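Local coordinates for protein RickCE (Rickettsia bellii, PDB 5HAM) that probably acts as a CE-clan deubiquitinase effector that cuts ubiquitin from modified proteins, the piece here holding its catalytic domain, at residues Glu64-Ala69 / Asp84-Glu89; Glu200-Gln205 / Gln226-Thr231; Lys126-Asn131 / Leu150-Asp155; Ile33-Thr38 / Gly177-Lys182. All blocks are in the same frame, centred on the assembly; numbering follows the deposited sequence.

Contact 1. Residues Glu64-Ala69 / Asp84-Glu89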
loop_
_atom_site.group_PDB
_atom_site.type_symbol
_atom_site.label_atom_id
_atom_site.label_comp_id
_atom_site.label_asym_id
_atom_site.label_seq_id
_atom_site.Cartn_x
_atom_site.Cartn_y
_atom_site.Cartn_z
ATOM N N GLU A 64 -7.758 27.892 -15.445
ATOM C CA GLU A 64 -7.175 27.715 -16.764
ATOM C C GLU A 64 -6.928 26.233 -17.011
ATOM O O GLU A 64 -7.178 25.724 -18.096
ATOM C CB GLU A 64 -5.872 28.512 -16.896
ATOM C CG GLU A 64 -5.998 29.746 -17.756
ATOM C CD GLU A 64 -6.329 29.413 -19.208
ATOM O OE1 GLU A 64 -5.923 28.329 -19.699
ATOM O OE2 GLU A 64 -7.005 30.241 -19.854
ATOM N N THR A 65 -6.434 25.553 -15.986
ATOM C CA THR A 65 -6.238 24.123 -16.033
ATOM C C THR A 65 -7.517 23.409 -16.414
ATOM O O THR A 65 -7.523 22.566 -17.312
ATOM C CB THR A 65 -5.841 23.609 -14.672
ATOM O OG1 THR A 65 -4.591 24.191 -14.307
ATOM C CG2 THR A 65 -5.719 22.107 -14.702
ATOM N N ILE A 66 -8.597 23.759 -15.718
ATOM C CA ILE A 66 -9.908 23.200 -15.987
ATOM C C ILE A 66 -10.199 23.321 -17.463
ATOM O O ILE A 66 -10.636 22.367 -18.094
ATOM C CB ILE A 66 -10.999 23.932 -15.196
ATOM C CG1 ILE A 66 -10.928 23.546 -13.718
ATOM C CG2 ILE A 66 -12.378 23.623 -15.746
ATOM C CD1 ILE A 66 -11.954 24.274 -12.878
ATOM N N LYS A 67 -9.920 24.497 -18.012
ATOM C CA LYS A 67 -10.136 24.749 -19.428
ATOM C C LYS A 67 -9.284 23.855 -20.344
ATOM O O LYS A 67 -9.727 23.478 -21.425
ATOM C CB LYS A 67 -9.935 26.230 -19.739
ATOM C CG LYS A 67 -11.137 27.079 -19.383
ATOM C CD LYS A 67 -10.937 28.548 -19.731
ATOM C CE LYS A 67 -9.783 29.129 -18.931
ATOM N NZ LYS A 67 -9.814 30.613 -18.841
ATOM N N ILE A 68 -8.083 23.494 -19.903
ATOM C CA ILE A 68 -7.213 22.645 -20.711
ATOM C C ILE A 68 -7.433 21.164 -20.402
ATOM O O ILE A 68 -7.500 20.340 -21.315
ATOM C CB ILE A 68 -5.724 22.984 -20.486
ATOM C CG1 ILE A 68 -5.432 24.425 -20.896
ATOM C CG2 ILE A 68 -4.823 22.005 -21.246
ATOM C CD1 ILE A 68 -5.609 24.685 -22.360
ATOM N N ALA A 69 -7.537 20.832 -19.114
ATOM C CA ALA A 69 -7.756 19.451 -18.681
ATOM C C ALA A 69 -8.968 18.854 -19.375
ATOM O O ALA A 69 -9.025 17.656 -19.644
ATOM C CB ALA A 69 -7.924 19.377 -17.174
ATOM N N ASP A 84 -9.896 16.617 -10.237
ATOM C CA ASP A 84 -9.010 17.246 -9.270
ATOM C C ASP A 84 -8.894 18.782 -9.413
ATOM O O ASP A 84 -8.774 19.494 -8.408
ATOM C CB ASP A 84 -7.637 16.574 -9.273
ATOM C CG ASP A 84 -7.652 15.211 -8.561
ATOM O OD1 ASP A 84 -8.737 14.583 -8.494
ATOM O OD2 ASP A 84 -6.583 14.757 -8.074
ATOM N N ALA A 85 -8.935 19.294 -10.638
ATOM C CA ALA A 85 -8.889 20.746 -10.816
ATOM C C ALA A 85 -10.146 21.380 -10.244
ATOM O O ALA A 85 -10.082 22.379 -9.532
ATOM C CB ALA A 85 -8.722 21.120 -12.279
ATOM N N LYS A 86 -11.288 20.776 -10.547
ATOM C CA LYS A 86 -12.554 21.256 -10.029
ATOM C C LYS A 86 -12.580 21.224 -8.511
ATOM O O LYS A 86 -13.071 22.158 -7.872
ATOM C CB LYS A 86 -13.710 20.455 -10.629
ATOM C CG LYS A 86 -14.119 21.013 -11.994
ATOM C CD LYS A 86 -14.918 20.070 -12.848
ATOM C CE LYS A 86 -15.524 20.845 -14.019
ATOM N NZ LYS A 86 -16.387 20.014 -14.900
ATOM N N LYS A 87 -12.017 20.171 -7.930
ATOM C CA LYS A 87 -11.964 20.085 -6.481
ATOM C C LYS A 87 -11.106 21.211 -5.906
ATOM O O LYS A 87 -11.451 21.815 -4.880
ATOM C CB LYS A 87 -11.431 18.735 -6.013
ATOM C CG LYS A 87 -11.369 18.624 -4.492
ATOM C CD LYS A 87 -10.570 17.406 -4.028
ATOM C CE LYS A 87 -9.978 17.649 -2.661
ATOM N NZ LYS A 87 -8.816 16.746 -2.372
ATOM N N ARG A 88 -9.992 21.487 -6.579
ATOM C CA ARG A 88 -9.108 22.569 -6.178
ATOM C C ARG A 88 -9.808 23.917 -6.284
ATOM O O ARG A 88 -9.641 24.779 -5.423
ATOM C CB ARG A 88 -7.857 22.569 -7.033
ATOM C CG ARG A 88 -6.803 21.581 -6.581
ATOM C CD ARG A 88 -5.522 21.761 -7.393
ATOM N NE ARG A 88 -4.730 22.931 -6.999
ATOM C CZ ARG A 88 -4.079 23.720 -7.856
ATOM N NH1 ARG A 88 -4.136 23.478 -9.158
ATOM N NH2 ARG A 88 -3.365 24.749 -7.417
ATOM N N GLU A 89 -10.599 24.097 -7.336
ATOM C CA GLU A 89 -11.348 25.328 -7.458
ATOM C C GLU A 89 -12.278 25.497 -6.252
ATOM O O GLU A 89 -12.410 26.593 -5.728
ATOM C CB GLU A 89 -12.134 25.379 -8.767
ATOM C CG GLU A 89 -12.778 26.734 -9.013
ATOM C CD GLU A 89 -13.622 26.785 -10.278
ATOM O OE1 GLU A 89 -14.002 25.708 -10.797
ATOM O OE2 GLU A 89 -13.913 27.915 -10.741
#

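Contact 2. Residues Glu200-Gln205 / Gln226-Thr231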
loop_
_atom_site.group_PDB
_atom_site.type_symbol
_atom_site.label_atom_id
_atom_site.label_comp_id
_atom_site.label_asym_id
_atom_site.label_seq_id
_atom_site.Cartn_x
_atom_site.Cartn_y
_atom_site.Cartn_z
ATOM N N GLU A 200 13.014 -10.194 -2.717
ATOM C CA GLU A 200 12.889 -11.342 -3.610
ATOM C C GLU A 200 12.954 -10.881 -5.041
ATOM O O GLU A 200 13.290 -11.670 -5.937
ATOM C CB GLU A 200 11.567 -12.079 -3.384
ATOM C CG GLU A 200 11.411 -12.657 -1.988
ATOM C CD GLU A 200 12.223 -13.925 -1.787
ATOM O OE1 GLU A 200 13.122 -13.929 -0.918
ATOM O OE2 GLU A 200 11.965 -14.921 -2.494
ATOM N N GLN A 201 12.651 -9.591 -5.218
ATOM C CA GLN A 201 12.485 -8.937 -6.523
ATOM C C GLN A 201 12.068 -9.893 -7.630
ATOM O O GLN A 201 12.797 -10.115 -8.602
ATOM C CB GLN A 201 13.707 -8.087 -6.931
ATOM C CG GLN A 201 15.020 -8.489 -6.319
ATOM C CD GLN A 201 16.159 -7.558 -6.730
ATOM O OE1 GLN A 201 16.014 -6.755 -7.651
ATOM N NE2 GLN A 201 17.288 -7.658 -6.048
ATOM N N THR A 202 10.899 -10.490 -7.469
ATOM C CA THR A 202 10.470 -11.469 -8.447
ATOM C C THR A 202 9.266 -10.937 -9.181
ATOM O O THR A 202 8.170 -10.881 -8.623
ATOM C CB THR A 202 10.107 -12.783 -7.786
ATOM O OG1 THR A 202 11.208 -13.213 -6.989
ATOM C CG2 THR A 202 9.774 -13.841 -8.838
ATOM N N LYS A 203 9.483 -10.517 -10.420
ATOM C CA LYS A 203 8.388 -10.053 -11.238
ATOM C C LYS A 203 7.483 -11.246 -11.470
ATOM O O LYS A 203 7.941 -12.305 -11.908
ATOM C CB LYS A 203 8.892 -9.499 -12.576
ATOM C CG LYS A 203 7.769 -9.101 -13.512
ATOM C CD LYS A 203 8.244 -8.934 -14.953
ATOM C CE LYS A 203 8.070 -7.495 -15.448
ATOM N NZ LYS A 203 8.317 -7.348 -16.930
ATOM N N GLN A 204 6.203 -11.082 -11.166
ATOM C CA GLN A 204 5.268 -12.185 -11.324
ATOM C C GLN A 204 4.213 -11.897 -12.377
ATOM O O GLN A 204 3.986 -12.705 -13.272
ATOM C CB GLN A 204 4.648 -12.568 -9.979
ATOM C CG GLN A 204 5.648 -13.255 -9.112
ATOM C CD GLN A 204 5.237 -13.332 -7.658
ATOM O OE1 GLN A 204 4.646 -12.395 -7.112
ATOM N NE2 GLN A 204 5.553 -14.458 -7.016
ATOM N N GLN A 205 3.586 -10.734 -12.286
ATOM C CA GLN A 205 2.598 -10.338 -13.280
ATOM C C GLN A 205 2.521 -8.829 -13.315
ATOM O O GLN A 205 2.519 -8.179 -12.268
ATOM C CB GLN A 205 1.231 -10.942 -12.949
ATOM C CG GLN A 205 0.159 -10.616 -13.982
ATOM C CD GLN A 205 -1.009 -11.567 -13.921
ATOM O OE1 GLN A 205 -0.877 -12.696 -13.454
ATOM N NE2 GLN A 205 -2.167 -11.117 -14.389
ATOM N N GLN A 226 8.859 -21.117 2.252
ATOM C CA GLN A 226 8.801 -21.774 0.939
ATOM C C GLN A 226 9.079 -20.780 -0.171
ATOM O O GLN A 226 8.737 -19.597 -0.053
ATOM C CB GLN A 226 7.419 -22.380 0.682
ATOM C CG GLN A 226 6.911 -23.319 1.755
ATOM C CD GLN A 226 7.869 -24.450 2.045
ATOM O OE1 GLN A 226 8.085 -25.339 1.208
ATOM N NE2 GLN A 226 8.459 -24.426 3.239
ATOM N N ALA A 227 9.664 -21.254 -1.266
ATOM C CA ALA A 227 9.917 -20.364 -2.398
ATOM C C ALA A 227 8.602 -19.842 -2.976
ATOM O O ALA A 227 7.638 -20.600 -3.148
ATOM C CB ALA A 227 10.722 -21.073 -3.480
ATOM N N ILE A 228 8.568 -18.549 -3.272
ATOM C CA ILE A 228 7.433 -17.958 -3.971
ATOM C C ILE A 228 7.413 -18.403 -5.434
ATOM O O ILE A 228 8.371 -19.017 -5.912
ATOM C CB ILE A 228 7.454 -16.418 -3.883
ATOM C CG1 ILE A 228 8.637 -15.836 -4.650
ATOM C CG2 ILE A 228 7.502 -15.963 -2.428
ATOM C CD1 ILE A 228 8.626 -14.312 -4.653
ATOM N N LEU A 229 6.317 -18.113 -6.130
ATOM C CA LEU A 229 6.185 -18.489 -7.531
ATOM C C LEU A 229 7.166 -17.696 -8.379
ATOM O O LEU A 229 7.153 -16.480 -8.351
ATOM C CB LEU A 229 4.760 -18.229 -8.020
ATOM C CG LEU A 229 3.656 -19.102 -7.427
ATOM C CD1 LEU A 229 2.302 -18.424 -7.593
ATOM C CD2 LEU A 229 3.682 -20.445 -8.121
ATOM N N SER A 230 8.010 -18.386 -9.133
ATOM C CA SER A 230 9.019 -17.696 -9.916
ATOM C C SER A 230 8.370 -16.923 -11.048
ATOM O O SER A 230 7.156 -17.043 -11.288
ATOM C CB SER A 230 10.004 -18.690 -10.503
ATOM O OG SER A 230 9.368 -19.440 -11.509
ATOM N N THR A 231 9.179 -16.124 -11.740
ATOM C CA THR A 231 8.693 -15.394 -12.902
ATOM C C THR A 231 8.133 -16.395 -13.902
ATOM O O THR A 231 7.047 -16.209 -14.436
ATOM C CB THR A 231 9.787 -14.519 -13.552
ATOM O OG1 THR A 231 10.237 -13.528 -12.614
ATOM C CG2 THR A 231 9.221 -13.803 -14.763
HETATM O O HOH W 1 10.892 -17.254 -2.471
HETATM O O HOH W 2 5.643 -13.834 -14.815
#

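Contact 3. Residues Lys126-Asn131 / Leu150-Asp155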
loop_
_atom_site.group_PDB
_atom_site.type_symbol
_atom_site.label_atom_id
_atom_site.label_comp_id
_atom_site.label_asym_id
_atom_site.label_seq_id
_atom_site.Cartn_x
_atom_site.Cartn_y
_atom_site.Cartn_z
ATOM N N LYS A 126 7.361 -7.227 17.744
ATOM C CA LYS A 126 7.068 -7.729 19.082
ATOM C C LYS A 126 6.542 -9.165 18.998
ATOM O O LYS A 126 6.904 -10.025 19.808
ATOM C CB LYS A 126 6.082 -6.813 19.818
ATOM N N ASP A 127 5.709 -9.421 17.995
ATOM C CA ASP A 127 5.144 -10.749 17.786
ATOM C C ASP A 127 6.200 -11.836 17.616
ATOM O O ASP A 127 6.122 -12.889 18.267
ATOM C CB ASP A 127 4.194 -10.757 16.591
ATOM C CG ASP A 127 2.854 -10.179 16.928
ATOM O OD1 ASP A 127 2.593 -9.987 18.136
ATOM O OD2 ASP A 127 2.061 -9.921 15.998
ATOM N N ILE A 128 7.187 -11.588 16.756
ATOM C CA ILE A 128 8.190 -12.619 16.479
ATOM C C ILE A 128 9.299 -12.663 17.525
ATOM O O ILE A 128 9.958 -13.681 17.688
ATOM C CB ILE A 128 8.795 -12.477 15.077
ATOM C CG1 ILE A 128 9.513 -11.129 14.944
ATOM C CG2 ILE A 128 7.697 -12.627 14.027
ATOM C CD1 ILE A 128 10.021 -10.828 13.545
ATOM N N LYS A 129 9.487 -11.565 18.249
ATOM C CA LYS A 129 10.593 -11.485 19.185
ATOM C C LYS A 129 10.169 -11.793 20.619
ATOM O O LYS A 129 10.971 -12.280 21.406
ATOM C CB LYS A 129 11.265 -10.124 19.088
ATOM C CG LYS A 129 12.574 -10.020 19.813
ATOM C CD LYS A 129 13.420 -8.929 19.180
ATOM C CE LYS A 129 12.847 -7.547 19.422
ATOM N NZ LYS A 129 13.185 -7.094 20.801
ATOM N N ASP A 130 8.909 -11.533 20.957
ATOM C CA ASP A 130 8.447 -11.724 22.337
ATOM C C ASP A 130 7.261 -12.673 22.498
ATOM O O ASP A 130 7.087 -13.266 23.561
ATOM C CB ASP A 130 8.103 -10.378 22.970
ATOM C CG ASP A 130 9.313 -9.476 23.113
ATOM O OD1 ASP A 130 10.415 -9.999 23.382
ATOM O OD2 ASP A 130 9.163 -8.246 22.946
ATOM N N ASN A 131 6.448 -12.823 21.455
ATOM C CA ASN A 131 5.201 -13.585 21.566
ATOM C C ASN A 131 5.211 -14.975 20.919
ATOM O O ASN A 131 4.157 -15.579 20.733
ATOM C CB ASN A 131 4.022 -12.767 21.028
ATOM C CG ASN A 131 3.875 -11.429 21.727
ATOM O OD1 ASN A 131 4.285 -11.273 22.879
ATOM N ND2 ASN A 131 3.297 -10.452 21.032
ATOM N N LEU A 150 5.429 -7.748 3.074
ATOM C CA LEU A 150 6.649 -7.772 3.854
ATOM C C LEU A 150 6.493 -8.762 5.004
ATOM O O LEU A 150 5.603 -8.621 5.824
ATOM C CB LEU A 150 6.956 -6.376 4.388
ATOM C CG LEU A 150 8.245 -6.255 5.198
ATOM C CD1 LEU A 150 9.462 -6.386 4.272
ATOM C CD2 LEU A 150 8.287 -4.946 5.978
ATOM N N VAL A 151 7.362 -9.764 5.056
ATOM C CA VAL A 151 7.292 -10.781 6.102
ATOM C C VAL A 151 8.474 -10.672 7.061
ATOM O O VAL A 151 9.632 -10.605 6.645
ATOM C CB VAL A 151 7.227 -12.201 5.507
ATOM C CG1 VAL A 151 7.004 -13.223 6.610
ATOM C CG2 VAL A 151 6.120 -12.285 4.468
ATOM N N ALA A 152 8.163 -10.641 8.349
ATOM C CA ALA A 152 9.152 -10.421 9.394
ATOM C C ALA A 152 9.421 -11.703 10.146
ATOM O O ALA A 152 8.490 -12.380 10.592
ATOM C CB ALA A 152 8.637 -9.368 10.358
ATOM N N LYS A 153 10.698 -12.030 10.291
ATOM C CA LYS A 153 11.104 -13.214 11.030
ATOM C C LYS A 153 12.283 -12.898 11.935
ATOM O O LYS A 153 12.981 -11.903 11.754
ATOM C CB LYS A 153 11.456 -14.354 10.085
ATOM C CG LYS A 153 10.268 -14.884 9.318
ATOM C CD LYS A 153 10.683 -15.990 8.375
ATOM C CE LYS A 153 9.548 -16.381 7.457
ATOM N NZ LYS A 153 9.987 -17.363 6.434
ATOM N N TYR A 154 12.503 -13.761 12.912
ATOM C CA TYR A 154 13.467 -13.476 13.951
ATOM C C TYR A 154 14.372 -14.664 14.198
ATOM O O TYR A 154 13.904 -15.762 14.502
ATOM C CB TYR A 154 12.744 -13.127 15.245
ATOM C CG TYR A 154 13.673 -12.772 16.369
ATOM C CD1 TYR A 154 14.446 -11.627 16.310
ATOM C CD2 TYR A 154 13.770 -13.573 17.495
ATOM C CE1 TYR A 154 15.295 -11.287 17.326
ATOM C CE2 TYR A 154 14.610 -13.233 18.529
ATOM C CZ TYR A 154 15.372 -12.088 18.434
ATOM O OH TYR A 154 16.224 -11.741 19.452
ATOM N N ASP A 155 15.671 -14.436 14.057
ATOM C CA ASP A 155 16.663 -15.422 14.454
ATOM C C ASP A 155 17.158 -15.135 15.876
ATOM O O ASP A 155 17.971 -14.234 16.090
ATOM C CB ASP A 155 17.837 -15.419 13.484
ATOM C CG ASP A 155 18.832 -16.505 13.793
ATOM O OD1 ASP A 155 18.412 -17.674 13.886
ATOM O OD2 ASP A 155 20.026 -16.196 13.965
#

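Contact 4. Residues Ile33-Thr38 / Gly177-Lys182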
loop_
_atom_site.group_PDB
_atom_site.type_symbol
_atom_site.label_atom_id
_atom_site.label_comp_id
_atom_site.label_asym_id
_atom_site.label_seq_id
_atom_site.Cartn_x
_atom_site.Cartn_y
_atom_site.Cartn_z
ATOM N N ILE A 33 0.351 -1.811 6.137
ATOM C CA ILE A 33 1.094 -0.574 6.076
ATOM C C ILE A 33 0.745 0.093 4.753
ATOM O O ILE A 33 0.768 -0.548 3.708
ATOM C CB ILE A 33 2.585 -0.836 6.136
ATOM C CG1 ILE A 33 3.011 -1.078 7.592
ATOM C CG2 ILE A 33 3.370 0.334 5.515
ATOM C CD1 ILE A 33 4.438 -1.609 7.713
ATOM N N THR A 34 0.390 1.369 4.801
ATOM C CA THR A 34 -0.024 2.081 3.594
ATOM C C THR A 34 0.776 3.362 3.383
ATOM O O THR A 34 1.010 4.142 4.308
ATOM C CB THR A 34 -1.541 2.418 3.606
ATOM O OG1 THR A 34 -1.819 3.346 4.652
ATOM C CG2 THR A 34 -2.373 1.167 3.861
ATOM N N PHE A 35 1.215 3.567 2.155
ATOM C CA PHE A 35 1.916 4.784 1.811
ATOM C C PHE A 35 1.090 5.562 0.817
ATOM O O PHE A 35 0.417 4.981 -0.050
ATOM C CB PHE A 35 3.244 4.470 1.142
ATOM C CG PHE A 35 4.227 3.764 2.020
ATOM C CD1 PHE A 35 4.892 4.449 3.025
ATOM C CD2 PHE A 35 4.528 2.429 1.810
ATOM C CE1 PHE A 35 5.815 3.812 3.821
ATOM C CE2 PHE A 35 5.452 1.790 2.606
ATOM C CZ PHE A 35 6.093 2.481 3.618
ATOM N N ARG A 36 1.151 6.882 0.924
ATOM C CA ARG A 36 0.627 7.715 -0.128
ATOM C C ARG A 36 1.618 7.596 -1.280
ATOM O O ARG A 36 2.787 7.264 -1.061
ATOM C CB ARG A 36 0.501 9.146 0.367
ATOM C CG ARG A 36 -0.567 9.319 1.464
ATOM C CD ARG A 36 -0.090 10.288 2.551
ATOM N NE ARG A 36 0.797 11.282 1.963
ATOM C CZ ARG A 36 2.007 11.593 2.408
ATOM N NH1 ARG A 36 2.698 12.500 1.748
ATOM N NH2 ARG A 36 2.523 11.018 3.495
ATOM N N ASN A 37 1.147 7.819 -2.503
ATOM C CA ASN A 37 2.028 7.840 -3.674
ATOM C C ASN A 37 2.373 9.262 -4.120
ATOM O O ASN A 37 3.316 9.471 -4.875
ATOM C CB ASN A 37 1.450 7.024 -4.839
ATOM C CG ASN A 37 -0.068 7.070 -4.900
ATOM O OD1 ASN A 37 -0.712 7.853 -4.198
ATOM N ND2 ASN A 37 -0.650 6.224 -5.747
ATOM N N THR A 38 1.606 10.236 -3.644
ATOM C CA THR A 38 1.929 11.637 -3.882
ATOM C C THR A 38 2.668 12.253 -2.706
ATOM O O THR A 38 2.356 12.003 -1.556
ATOM C CB THR A 38 0.680 12.482 -4.184
ATOM O OG1 THR A 38 -0.285 12.322 -3.135
ATOM C CG2 THR A 38 0.072 12.055 -5.495
ATOM N N GLY A 177 10.892 6.295 -4.265
ATOM C CA GLY A 177 11.760 7.048 -3.377
ATOM C C GLY A 177 12.203 6.394 -2.076
ATOM O O GLY A 177 12.544 7.085 -1.111
ATOM N N GLN A 178 12.193 5.067 -2.040
ATOM C CA GLN A 178 12.704 4.329 -0.890
ATOM C C GLN A 178 11.854 4.560 0.345
ATOM O O GLN A 178 12.324 4.443 1.475
ATOM C CB GLN A 178 14.184 4.671 -0.631
ATOM C CG GLN A 178 15.090 4.197 -1.759
ATOM C CD GLN A 178 16.492 4.766 -1.685
ATOM O OE1 GLN A 178 17.067 4.895 -0.609
ATOM N NE2 GLN A 178 17.047 5.116 -2.836
ATOM N N LYS A 179 10.585 4.871 0.123
ATOM C CA LYS A 179 9.682 5.118 1.226
ATOM C C LYS A 179 9.641 3.974 2.254
ATOM O O LYS A 179 9.715 4.217 3.453
ATOM C CB LYS A 179 8.285 5.540 0.727
ATOM C CG LYS A 179 7.442 4.525 -0.022
ATOM C CD LYS A 179 6.271 5.252 -0.730
ATOM C CE LYS A 179 5.345 4.312 -1.458
ATOM N NZ LYS A 179 4.537 4.921 -2.547
ATOM N N LEU A 180 9.579 2.732 1.792
ATOM C CA LEU A 180 9.530 1.590 2.718
ATOM C C LEU A 180 10.860 1.348 3.491
ATOM O O LEU A 180 10.863 1.199 4.727
ATOM C CB LEU A 180 9.011 0.320 2.000
ATOM C CG LEU A 180 9.065 -1.011 2.756
ATOM C CD1 LEU A 180 8.327 -0.913 4.094
ATOM C CD2 LEU A 180 8.487 -2.130 1.905
ATOM N N PRO A 181 11.994 1.309 2.774
ATOM C CA PRO A 181 13.253 1.214 3.518
ATOM C C PRO A 181 13.459 2.382 4.470
ATOM O O PRO A 181 14.048 2.167 5.519
ATOM C CB PRO A 181 14.313 1.221 2.409
ATOM C CG PRO A 181 13.625 0.540 1.281
ATOM C CD PRO A 181 12.187 1.028 1.343
ATOM N N LYS A 182 12.983 3.576 4.120
ATOM C CA LYS A 182 13.034 4.708 5.043
ATOM C C LYS A 182 12.192 4.435 6.292
ATOM O O LYS A 182 12.562 4.832 7.401
ATOM C CB LYS A 182 12.556 6.012 4.385
ATOM C CG LYS A 182 13.475 6.573 3.294
ATOM C CD LYS A 182 14.941 6.206 3.508
ATOM C CE LYS A 182 15.818 6.617 2.313
ATOM N NZ LYS A 182 17.187 6.004 2.383
#

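Contact 1. Residues Glu64-Ala69 / Asp84-Glu89
The flat group at this helix contact is the carboxylate of Glu-89. The CD1 methyl of Ile-66 stands above one face of it, well out of the carboxylate plane, and approaches OE1 at 3.3 Å. The two side chains cross at about a right angle. Glu-89 has its CG anti to the backbone N (chi1 -172°) and runs extended, which carries the carboxylate over to the isoleucine. Its other oxygen, OE2, has weak polar links to Gln-63 of helix 52-69 and, at longer range, to Lys-93.

The apolar part of the contact lies beside this group. Ile-66 CG1 packs on Ala-85 CB at 3.6 Å. The small alanine lets the isoleucine come close to the opposing backbone, and the CA atoms of Ile-66 and Ala-85 are 5.8 Å apart. Thr-65 adds its CG2 methyl, 4.0 Å from Ala-85 CB. Its hydroxyl OG1 is bonded to the backbone O of Glu-61, one turn back in its own helix. Lys-86 contributes only the start of its chain, with CG 4.0 Å from Ile-66 CD1.

The contact is an antiparallel helix pair. The axes of the short segments pass 9.2 Å apart, with a signed crossing angle of -162°. Helices 52-69 and 75-93 form a helical hairpin, closed by a short connection. Arg-88 and Glu-89 extend the packing along helix 52-69, touching Val-62 among others. Arg-88 also makes a salt bridge to Asp-47, which ties helix 75-93 to helix 42-49.

Contact 2. Residues Glu200-Gln205 / Gln226-Thr231
Gln-204 reaches across to Leu-229 where two loops of the catalytic domain meet, one leading into helix 211-223 and one leaving it. The second loop ends in an N-cap: the side chain of Ser-230 caps a backbone N at the start of helix 231-234.

The amide of Gln-204 is used at both ends. NE2 donates to Leu-229 O at 2.9 Å, nearly straight at 173°. The bond lies in the amide plane and meets a lone pair of the carbonyl. OE1 takes a bond from Asn-218 ND2 on helix 211-223, which fixes how the amide is turned. Thr-231 OG1 donates to Lys-203 O at 2.7 Å, also on a lone pair.

Two waters join the loops. One donates to Glu-200 OE2 at 2.6 Å and accepts from Ile-228 N at 2.8 Å. The other donates to Gln-204 O and Thr-231 O.

Between these polar links, Ile-228 and Thr-202 meet tip to tip, with CD1 of Ile-228 3.7 Å from OG1 of Thr-202. That hydroxyl donates back to Glu-200 O at 2.8 Å, from 65° above the carbonyl plane.

Contact 3. Residues Lys126-Asn131 / Leu150-Asp155
Lys-129 sets its CG over one face of the Tyr-154 ring, offset toward the rim. This is a CH-pi contact where the end of helix 96-130 packs on the mixed five-stranded sheet, against its central strand 147-155. Lys-129 CG sits 3.9 Å from the ring centroid, 18° off the ring normal. The next carbon, CD, passes outside the rim, 3.5 Å from Tyr-154 CE1. The lysine then bends at chi3 and chi4, and its end leads away from the strand. The tyrosine OH is bonded to Asn-159.

Helix and strand run in nearly the same direction, 18° apart, with axes 7.6 Å from each other. Ile-128 fills the space between them. Its CG1 takes the place between backbone N and carbonyl carbon (chi1 62°), and the extended chi2 sends CD1 on to the strand. There CD1 meets Ala-152 CB at 3.8 Å and rests on the backbone at Lys-153. The same isoleucine touches Ala-136 on the neighbouring strand 135-141.

Ile-128 also packs against the root of the tyrosine, crossing it at a slant, with CG1 3.8 Å from Tyr-154 CB. Its other branch, CG2, lies 3.5 Å from Ala-152 O.

Contact 4. Residues Ile33-Thr38 / Gly177-Lys182
The chain leaves strand 27-34 at Phe-35 and passes helix 175-188 near its start, where the helix is kinked at Leu-180 and Pro-181, with Phe-35 and Lys-179 closest at 7.8 Å between their CA atoms. Phe-35 carries most of the contact from its side. Lys-179 runs across one face of its ring, and the two side chains slide past each other in opposite directions. Lys-179 CG lies over the ring centre, 3.9 Å from the centroid and 11° off the normal. Farther along, CE packs on Phe-35 CB at 3.3 Å. With CG between its backbone N and carbonyl carbon (chi1 67°), the extended lysine runs from over the ring centre to the CB end.

Leu-180 meets the far end of the phenylalanine at about a right angle, with CB 3.9 Å from Phe-35 CE2. Ile-140 of strand 135-141 touches both Phe-35 and Leu-180, so the contact rests on the sheet.

Beyond the ring, Lys-179 NZ donates to Arg-36 O at 3.3 Å, from above the carbonyl plane. It also bonds to Met-142 O and forms a salt bridge with Asp-176. The lysine therefore does two jobs: its carbons shield an aromatic face, and its ammonium group joins three parts of the chain. The carboxylate of Asp-176 and the two carbonyls would favour the charged form of this lysine.

In the fold
Contacts 3 and 4 both reach the five-stranded sheet, with centres 21 Å apart and nearest atoms about 4 Å apart. Contact 4 joins the end of edge strand 27-34 to helix 175-188; its two segments are 139 residues apart. Contacts 1 and 3 are nested inside that loop. Contact 2 comes last, after strand 196-199 at the other edge of the sheet, with its centre 22 Å from contact 3 and 21 Å from contact 4. Contact 1 stands apart in a helical hairpin, 42 Å from contact 2 and 48 Å from contact 3 between centres. Contact 4 thus joins the first strand of the sheet to helix 175-188, while the hairpin lies well away from the sheet.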